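PDB 5T99: glycoside Hydrolase from Bacteroides uniformis, which probably hydrolyses beta-galactosidic bonds in the breakdown of agarose-derived sugars, and binds the inhibitor d-galacto-isofagomine in its pocket. Local coordinates for residues R328-K333 and P354-L359; R332-M337 and D361-V366. All coordinates share one frame; numbering follows the deposited sequence. Where two conformers were deposited one is given.

Contact 1. Residues R328-K333 and P354-L359; sequences RADERK and PEFLDL
Leu359 and Asp330 make the close-packed side of this contact. Methyl CD1 of Leu359 lies 3.4 Å from CB of Asp330. It also lies 3.4 Å from the backbone N of Glu331. The leucine therefore reaches the backbone of the facing helix and not just its side chains. With CG anti to its carbonyl carbon (chi1 -70°), Leu359 sends both methyls to the facing helix.

Beside it, Phe356 meets the carboxylate of Asp330. OD2 of Asp330 is 3.6 Å from CB of Phe356 and 3.7 Å from its CD1. It comes to the ring at the edge, near the ring plane, and the carboxylate and ring planes stand 86° apart. The other oxygen, OD1, accepts a hydrogen bond from ND2 of Asn318. This bond helps to fix the buried acid group beside the ring.

The two segments belong to helices 327-339 and 354-363 of the TIM barrel domain. They are successive barrel helices, separated by the short strand 344-346. The axes of 328-333 and 354-359 approach to 9.7 Å and cross at -40°, with both segments running broadly the same way.

The looser side is the side chain of Glu331, a partly exposed residue. Its CB sits 4.0 Å from CD2 of Leu359, and the two side chains cross at about a right angle. The extended chain carries the carboxylate past the leucine. Its OE1 takes a salt-bridging hydrogen bond from NH1 of Arg328, 3.1 Å long, on its own helix. The bond lies close to the guanidinium plane but meets OE1 from above the carboxylate plane. NH2 of Arg328 pairs in turn with Asp719, a residue of the C-terminal region.

Contact 2. Residues R332-M337 and D361-V366; sequences RKLQIM and DRMGLV
This is an apolar contact between neighbouring barrel helices, made where helix 354-363 ends and the chain turns toward strand 366-370. Met363 and Leu334 carry it in nearly equal measure. Methyl CE of Met363 lies 3.4 Å from CB of Leu334. The same methyl is 3.4 Å from the backbone N of Gln335 and 3.7 Å from CG of that residue. The bend at the end of the methionine chain (chi3 70°) sets CE against helix 327-339, while SD stays 3.8 Å from CB of Leu334. Deeper in, CD2 of Leu334 meets CD1 of Leu365 at 3.8 Å, and both leucines also touch Ile345 of strand 344-346. Gln335 is at the partly exposed margin, and only its CG meets the methionine side chain. The backbone O of Met363 takes a hydrogen bond from NZ of Lys338, on the same helix as Leu334. Gly364 leaves the helix with positive phi (75°) in a Schellman motif. The turn delivers Leu365 to the interior and Val366 to the strand, where its backbone hydrogen-bonds with Asn343 and Ile345. Such a helix-to-strand turn, packed on the preceding helix, belongs to the beta-alpha-beta units of a TIM barrel.

In the fold
Contacts 1 and 2 are successive parts of one interface between helices 327-339 and 354-363. Their centres are 7 Å apart. Their first segments overlap at Arg332 and Lys333, which take no part in either contact. Leu334 joins them: its CD1 is 3.7 Å from CB of Leu359, and its CD2 is 3.8 Å from CE1 of Phe356. A polar link joins them too. NH1 of Arg328 probably hydrogen-bonds to OE1 of Gln335 at 2.9 Å. None of the touching residues lines the d-galacto-isofagomine pocket. His349, a pocket residue, lies in the chain between strand 344-346 and helix 354-363.

Contact 1. Residues R328-K333 and P354-L359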
ATOM      1  N   ARG A 328      -0.640  -2.755  10.981  1.00 19.34           N
ATOM      2  CA  ARG A 328      -2.023  -2.320  11.226  1.00 18.91           C
ATOM      3  C   ARG A 328      -2.437  -1.130  10.365  1.00 18.32           C
ATOM      4  O   ARG A 328      -3.550  -1.119   9.828  1.00 18.41           O
ATOM      5  CB  ARG A 328      -2.280  -2.027  12.707  1.00 19.12           C
ATOM      6  CG  ARG A 328      -3.688  -1.508  13.031  1.00 19.79           C
ATOM      7  CD  ARG A 328      -4.831  -2.387  12.502  1.00 20.38           C
ATOM      8  NE  ARG A 328      -6.108  -1.669  12.502  1.00 21.15           N
ATOM      9  CZ  ARG A 328      -7.213  -2.027  11.840  1.00 21.80           C
ATOM     10  NH1 ARG A 328      -7.252  -3.114  11.069  1.00 21.89           N
ATOM     11  NH2 ARG A 328      -8.301  -1.265  11.934  1.00 22.21           N
ATOM     12  N   ALA A 329      -1.551  -0.148  10.212  1.00 17.79           N
ATOM     13  CA  ALA A 329      -1.829   0.994   9.327  1.00 17.91           C
ATOM     14  C   ALA A 329      -2.180   0.535   7.913  1.00 17.50           C
ATOM     15  O   ALA A 329      -3.172   0.989   7.344  1.00 16.75           O
ATOM     16  CB  ALA A 329      -0.639   1.950   9.285  1.00 18.29           C
ATOM     17  N   ASP A 330      -1.363  -0.371   7.365  1.00 17.43           N
ATOM     18  CA  ASP A 330      -1.608  -0.941   6.023  1.00 17.62           C
ATOM     19  C   ASP A 330      -2.893  -1.770   5.986  1.00 17.25           C
ATOM     20  O   ASP A 330      -3.693  -1.617   5.066  1.00 17.18           O
ATOM     21  CB  ASP A 330      -0.424  -1.799   5.530  1.00 17.62           C
ATOM     22  CG  ASP A 330       0.739  -0.975   4.967  1.00 17.55           C
ATOM     23  OD1 ASP A 330       0.617   0.233   4.752  1.00 17.84           O
ATOM     24  OD2 ASP A 330       1.799  -1.561   4.706  1.00 18.34           O
ATOM     25  N   GLU A 331      -3.098  -2.620   6.987  1.00 17.15           N
ATOM     26  CA  GLU A 331      -4.304  -3.441   7.058  1.00 17.28           C
ATOM     27  C   GLU A 331      -5.570  -2.579   7.018  1.00 17.18           C
ATOM     28  O   GLU A 331      -6.479  -2.835   6.238  1.00 16.57           O
ATOM     29  CB  GLU A 331      -4.297  -4.309   8.317  1.00 17.28           C
ATOM     30  CG  GLU A 331      -5.398  -5.362   8.332  1.00 17.38           C
ATOM     31  CD  GLU A 331      -5.484  -6.123   9.646  1.00 17.89           C
ATOM     32  OE1 GLU A 331      -5.359  -5.512  10.733  1.00 16.89           O
ATOM     33  OE2 GLU A 331      -5.705  -7.348   9.581  1.00 18.93           O
ATOM     34  N   ARG A 332      -5.605  -1.555   7.862  1.00 17.79           N
ATOM     35  CA  ARG A 332      -6.717  -0.602   7.903  1.00 18.11           C
ATOM     36  C   ARG A 332      -6.961   0.042   6.539  1.00 18.19           C
ATOM     37  O   ARG A 332      -8.101   0.063   6.044  1.00 18.92           O
ATOM     38  CB  ARG A 332      -6.441   0.476   8.947  1.00 18.44           C
ATOM     39  CG  ARG A 332      -7.465   1.592   9.008  1.00 19.06           C
ATOM     40  CD  ARG A 332      -7.165   2.495  10.181  1.00 19.08           C
ATOM     41  NE  ARG A 332      -8.023   3.669  10.217  1.00 19.27           N
ATOM     42  CZ  ARG A 332      -7.754   4.855   9.665  1.00 19.81           C
ATOM     43  NH1 ARG A 332      -6.631   5.080   8.972  1.00 19.65           N
ATOM     44  NH2 ARG A 332      -8.631   5.842   9.819  1.00 19.98           N
ATOM     45  N   LYS A 333      -5.892   0.555   5.940  1.00 18.01           N
ATOM     46  CA  LYS A 333      -5.964   1.141   4.594  1.00 18.05           C
ATOM     47  C   LYS A 333      -6.571   0.165   3.582  1.00 17.23           C
ATOM     48  O   LYS A 333      -7.485   0.515   2.869  1.00 17.66           O
ATOM     49  CB  LYS A 333      -4.576   1.601   4.143  1.00 18.34           C
ATOM     50  CG  LYS A 333      -4.566   2.341   2.820  1.00 18.75           C
ATOM     51  CD  LYS A 333      -3.320   3.197   2.654  1.00 19.23           C
ATOM     52  CE  LYS A 333      -2.046   2.373   2.598  1.00 19.88           C
ATOM     53  NZ  LYS A 333      -0.852   3.258   2.492  1.00 20.63           N
ATOM     54  N   PRO A 354       7.395  -5.730   1.977  1.00 14.37           N
ATOM     55  CA  PRO A 354       6.890  -7.110   1.987  1.00 14.40           C
ATOM     56  C   PRO A 354       5.590  -7.259   2.787  1.00 14.07           C
ATOM     57  O   PRO A 354       4.678  -7.973   2.360  1.00 13.75           O
ATOM     58  CB  PRO A 354       8.024  -7.899   2.648  1.00 14.58           C
ATOM     59  CG  PRO A 354       9.254  -7.080   2.406  1.00 14.54           C
ATOM     60  CD  PRO A 354       8.792  -5.654   2.442  1.00 14.55           C
ATOM     61  N   GLU A 355       5.501  -6.548   3.910  1.00 14.04           N
ATOM     62  CA  GLU A 355       4.340  -6.629   4.806  1.00 13.83           C
ATOM     63  C   GLU A 355       3.066  -6.222   4.080  1.00 13.56           C
ATOM     64  O   GLU A 355       2.016  -6.872   4.224  1.00 13.26           O
ATOM     65  CB  GLU A 355       4.539  -5.764   6.066  1.00 14.03           C
ATOM     66  CG  GLU A 355       5.535  -6.336   7.088  1.00 13.96           C
ATOM     67  CD  GLU A 355       6.994  -6.187   6.679  1.00 14.22           C
ATOM     68  OE1 GLU A 355       7.304  -5.309   5.828  1.00 13.29           O
ATOM     69  OE2 GLU A 355       7.832  -6.964   7.203  1.00 14.61           O
ATOM     70  N   PHE A 356       3.166  -5.167   3.276  1.00 13.35           N
ATOM     71  CA  PHE A 356       2.024  -4.714   2.493  1.00 13.37           C
ATOM     72  C   PHE A 356       1.508  -5.838   1.589  1.00 13.24           C
ATOM     73  O   PHE A 356       0.308  -6.071   1.513  1.00 12.52           O
ATOM     74  CB  PHE A 356       2.396  -3.472   1.674  1.00 13.70           C
ATOM     75  CG  PHE A 356       1.275  -2.953   0.818  1.00 13.70           C
ATOM     76  CD1 PHE A 356       0.331  -2.098   1.349  1.00 13.87           C
ATOM     77  CD2 PHE A 356       1.161  -3.337  -0.514  1.00 13.99           C
ATOM     78  CE1 PHE A 356      -0.725  -1.630   0.579  1.00 14.27           C
ATOM     79  CE2 PHE A 356       0.117  -2.864  -1.304  1.00 14.23           C
ATOM     80  CZ  PHE A 356      -0.837  -2.017  -0.745  1.00 14.51           C
ATOM     81  N   LEU A 357       2.432  -6.537   0.921  1.00 13.59           N
ATOM     82  CA  LEU A 357       2.083  -7.651   0.021  1.00 13.69           C
ATOM     83  C   LEU A 357       1.574  -8.874   0.770  1.00 13.74           C
ATOM     84  O   LEU A 357       0.687  -9.568   0.264  1.00 13.46           O
ATOM     85  CB  LEU A 357       3.259  -8.032  -0.889  1.00 13.66           C
ATOM     86  CG  LEU A 357       3.650  -6.920  -1.872  1.00 13.85           C
ATOM     87  CD1 LEU A 357       4.919  -7.280  -2.608  1.00 14.11           C
ATOM     88  CD2 LEU A 357       2.542  -6.615  -2.870  1.00 13.93           C
ATOM     89  N   ASP A 358       2.107  -9.129   1.969  1.00 14.03           N
ATOM     90  CA  ASP A 358       1.557 -10.185   2.823  1.00 14.18           C
ATOM     91  C   ASP A 358       0.091  -9.912   3.127  1.00 14.40           C
ATOM     92  O   ASP A 358      -0.714 -10.834   3.122  1.00 14.54           O
ATOM     93  CB  ASP A 358       2.347 -10.359   4.125  1.00 14.22           C
ATOM     94  CG  ASP A 358       3.718 -10.968   3.905  1.00 14.38           C
ATOM     95  OD1 ASP A 358       3.909 -11.705   2.907  1.00 14.66           O
ATOM     96  OD2 ASP A 358       4.614 -10.710   4.737  1.00 14.01           O
ATOM     97  N   LEU A 359      -0.269  -8.649   3.348  1.00 14.93           N
ATOM     98  CA  LEU A 359      -1.663  -8.286   3.607  1.00 15.11           C
ATOM     99  C   LEU A 359      -2.534  -8.517   2.388  1.00 15.82           C
ATOM    100  O   LEU A 359      -3.620  -9.090   2.500  1.00 17.25           O
ATOM    101  CB  LEU A 359      -1.782  -6.839   4.111  1.00 15.30           C
ATOM    102  CG  LEU A 359      -1.237  -6.619   5.535  1.00 15.31           C
ATOM    103  CD1 LEU A 359      -1.064  -5.136   5.839  1.00 15.31           C
ATOM    104  CD2 LEU A 359      -2.162  -7.253   6.559  1.00 15.02           C
TER

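Contact 2. Residues R332-M337 and D361-V366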
ATOM      1  N   ARG A 332      -5.605  -1.555   7.862  1.00 17.79           N
ATOM      2  CA  ARG A 332      -6.717  -0.602   7.903  1.00 18.11           C
ATOM      3  C   ARG A 332      -6.961   0.042   6.539  1.00 18.19           C
ATOM      4  O   ARG A 332      -8.101   0.063   6.044  1.00 18.92           O
ATOM      5  CB  ARG A 332      -6.441   0.476   8.947  1.00 18.44           C
ATOM      6  CG  ARG A 332      -7.465   1.592   9.008  1.00 19.06           C
ATOM      7  CD  ARG A 332      -7.165   2.495  10.181  1.00 19.08           C
ATOM      8  NE  ARG A 332      -8.023   3.669  10.217  1.00 19.27           N
ATOM      9  CZ  ARG A 332      -7.754   4.855   9.665  1.00 19.81           C
ATOM     10  NH1 ARG A 332      -6.631   5.080   8.972  1.00 19.65           N
ATOM     11  NH2 ARG A 332      -8.631   5.842   9.819  1.00 19.98           N
ATOM     12  N   LYS A 333      -5.892   0.555   5.940  1.00 18.01           N
ATOM     13  CA  LYS A 333      -5.964   1.141   4.594  1.00 18.05           C
ATOM     14  C   LYS A 333      -6.571   0.165   3.582  1.00 17.23           C
ATOM     15  O   LYS A 333      -7.485   0.515   2.869  1.00 17.66           O
ATOM     16  CB  LYS A 333      -4.576   1.601   4.143  1.00 18.34           C
ATOM     17  CG  LYS A 333      -4.566   2.341   2.820  1.00 18.75           C
ATOM     18  CD  LYS A 333      -3.320   3.197   2.654  1.00 19.23           C
ATOM     19  CE  LYS A 333      -2.046   2.373   2.598  1.00 19.88           C
ATOM     20  NZ  LYS A 333      -0.852   3.258   2.492  1.00 20.63           N
ATOM     21  N   LEU A 334      -6.096  -1.069   3.567  1.00 16.85           N
ATOM     22  CA  LEU A 334      -6.627  -2.081   2.647  1.00 16.90           C
ATOM     23  C   LEU A 334      -8.071  -2.481   2.966  1.00 17.07           C
ATOM     24  O   LEU A 334      -8.878  -2.664   2.043  1.00 17.02           O
ATOM     25  CB  LEU A 334      -5.702  -3.309   2.604  1.00 16.73           C
ATOM     26  CG  LEU A 334      -4.310  -3.014   2.020  1.00 16.50           C
ATOM     27  CD1 LEU A 334      -3.406  -4.217   2.155  1.00 16.75           C
ATOM     28  CD2 LEU A 334      -4.397  -2.604   0.557  1.00 16.75           C
ATOM     29  N   GLN A 335      -8.401  -2.582   4.258  1.00 17.17           N
ATOM     30  CA  GLN A 335      -9.775  -2.878   4.691  1.00 17.55           C
ATOM     31  C   GLN A 335     -10.775  -1.811   4.228  1.00 17.04           C
ATOM     32  O   GLN A 335     -11.872  -2.133   3.744  1.00 15.73           O
ATOM     33  CB  GLN A 335      -9.848  -2.986   6.206  1.00 18.34           C
ATOM     34  CG  GLN A 335      -9.279  -4.276   6.762  1.00 19.23           C
ATOM     35  CD  GLN A 335      -9.224  -4.280   8.279  1.00 19.75           C
ATOM     36  OE1 GLN A 335      -9.202  -3.223   8.923  1.00 19.95           O
ATOM     37  NE2 GLN A 335      -9.197  -5.475   8.862  1.00 19.65           N
ATOM     38  N   ILE A 336     -10.382  -0.549   4.385  1.00 17.00           N
ATOM     39  CA  ILE A 336     -11.216   0.577   3.943  1.00 17.27           C
ATOM     40  C   ILE A 336     -11.389   0.524   2.425  1.00 17.25           C
ATOM     41  O   ILE A 336     -12.506   0.657   1.923  1.00 16.71           O
ATOM     42  CB  ILE A 336     -10.673   1.929   4.474  1.00 17.25           C
ATOM     43  CG1 ILE A 336     -10.953   2.023   5.985  1.00 17.21           C
ATOM     44  CG2 ILE A 336     -11.299   3.116   3.758  1.00 17.09           C
ATOM     45  CD1 ILE A 336     -10.155   3.088   6.707  1.00 17.60           C
ATOM     46  N   MET A 337     -10.306   0.267   1.702  1.00 17.64           N
ATOM     47  CA  MET A 337     -10.414   0.051   0.253  1.00 17.89           C
ATOM     48  C   MET A 337     -11.356  -1.125  -0.101  1.00 18.28           C
ATOM     49  O   MET A 337     -12.202  -0.981  -0.996  1.00 18.25           O
ATOM     50  CB  MET A 337      -9.028  -0.096  -0.385  1.00 17.40           C
ATOM     51  CG  MET A 337      -8.191   1.176  -0.342  1.00 17.38           C
ATOM     52  SD  MET A 337      -8.833   2.503  -1.397  1.00 17.35           S
ATOM     53  CE  MET A 337      -9.816   3.447  -0.232  1.00 17.77           C
ATOM     54  N   ASP A 361      -2.016 -10.619  -0.052  1.00 16.48           N
ATOM     55  CA  ASP A 361      -2.158 -12.085  -0.075  1.00 16.80           C
ATOM     56  C   ASP A 361      -3.296 -12.544   0.860  1.00 16.98           C
ATOM     57  O   ASP A 361      -4.237 -13.220   0.421  1.00 15.68           O
ATOM     58  CB  ASP A 361      -0.861 -12.793   0.362  1.00 17.01           C
ATOM     59  CG  ASP A 361       0.300 -12.617  -0.616  1.00 16.97           C
ATOM     60  OD1 ASP A 361       0.092 -12.248  -1.781  1.00 16.68           O
ATOM     61  OD2 ASP A 361       1.454 -12.881  -0.202  1.00 16.57           O
ATOM     62  N   ARG A 362      -3.189 -12.160   2.135  0.50 17.37           N
ATOM     63  CA  ARG A 362      -4.171 -12.518   3.170  0.50 17.82           C
ATOM     64  C   ARG A 362      -5.582 -11.981   2.931  0.50 17.66           C
ATOM     65  O   ARG A 362      -6.548 -12.608   3.345  0.50 17.60           O
ATOM     66  CB  ARG A 362      -3.693 -12.055   4.550  0.50 18.31           C
ATOM     67  CG  ARG A 362      -3.182 -13.185   5.422  0.50 18.98           C
ATOM     68  CD  ARG A 362      -2.398 -12.700   6.636  0.50 19.58           C
ATOM     69  NE  ARG A 362      -2.862 -11.425   7.184  0.50 20.08           N
ATOM     70  CZ  ARG A 362      -3.901 -11.278   8.000  0.50 20.58           C
ATOM     71  NH1 ARG A 362      -4.223 -10.069   8.438  0.50 20.46           N
ATOM     72  NH2 ARG A 362      -4.628 -12.331   8.365  0.50 20.89           N
ATOM     73  N   MET A 363      -5.692 -10.831   2.269  1.00 17.53           N
ATOM     74  CA  MET A 363      -6.990 -10.155   2.045  1.00 17.56           C
ATOM     75  C   MET A 363      -7.578 -10.342   0.632  1.00 17.25           C
ATOM     76  O   MET A 363      -8.621  -9.762   0.309  1.00 16.14           O
ATOM     77  CB  MET A 363      -6.851  -8.664   2.388  1.00 18.32           C
ATOM     78  CG  MET A 363      -6.591  -8.405   3.874  1.00 18.81           C
ATOM     79  SD  MET A 363      -6.034  -6.729   4.248  1.00 20.18           S
ATOM     80  CE  MET A 363      -7.539  -5.832   3.904  1.00 20.12           C
ATOM     81  N   GLY A 364      -6.902 -11.129  -0.210  1.00 17.04           N
ATOM     82  CA  GLY A 364      -7.436 -11.516  -1.505  1.00 16.63           C
ATOM     83  C   GLY A 364      -7.422 -10.457  -2.583  1.00 16.28           C
ATOM     84  O   GLY A 364      -8.236 -10.507  -3.503  1.00 17.08           O
ATOM     85  N   LEU A 365      -6.492  -9.519  -2.498  1.00 15.71           N
ATOM     86  CA  LEU A 365      -6.377  -8.455  -3.489  1.00 15.80           C
ATOM     87  C   LEU A 365      -5.319  -8.806  -4.530  1.00 15.74           C
ATOM     88  O   LEU A 365      -4.260  -9.315  -4.182  1.00 16.15           O
ATOM     89  CB  LEU A 365      -5.973  -7.151  -2.806  1.00 15.94           C
ATOM     90  CG  LEU A 365      -6.967  -6.562  -1.805  1.00 15.99           C
ATOM     91  CD1 LEU A 365      -6.294  -5.429  -1.040  1.00 16.34           C
ATOM     92  CD2 LEU A 365      -8.233  -6.061  -2.492  1.00 15.82           C
ATOM     93  N   VAL A 366      -5.590  -8.510  -5.802  1.00 15.16           N
ATOM     94  CA  VAL A 366      -4.598  -8.722  -6.852  1.00 14.37           C
ATOM     95  C   VAL A 366      -3.765  -7.460  -6.984  1.00 14.36           C
ATOM     96  O   VAL A 366      -4.277  -6.357  -6.784  1.00 14.93           O
ATOM     97  CB  VAL A 366      -5.208  -9.213  -8.185  1.00 14.22           C
ATOM     98  CG1 VAL A 366      -5.788 -10.605  -7.982  1.00 14.19           C
ATOM     99  CG2 VAL A 366      -6.267  -8.274  -8.754  1.00 14.04           C
TER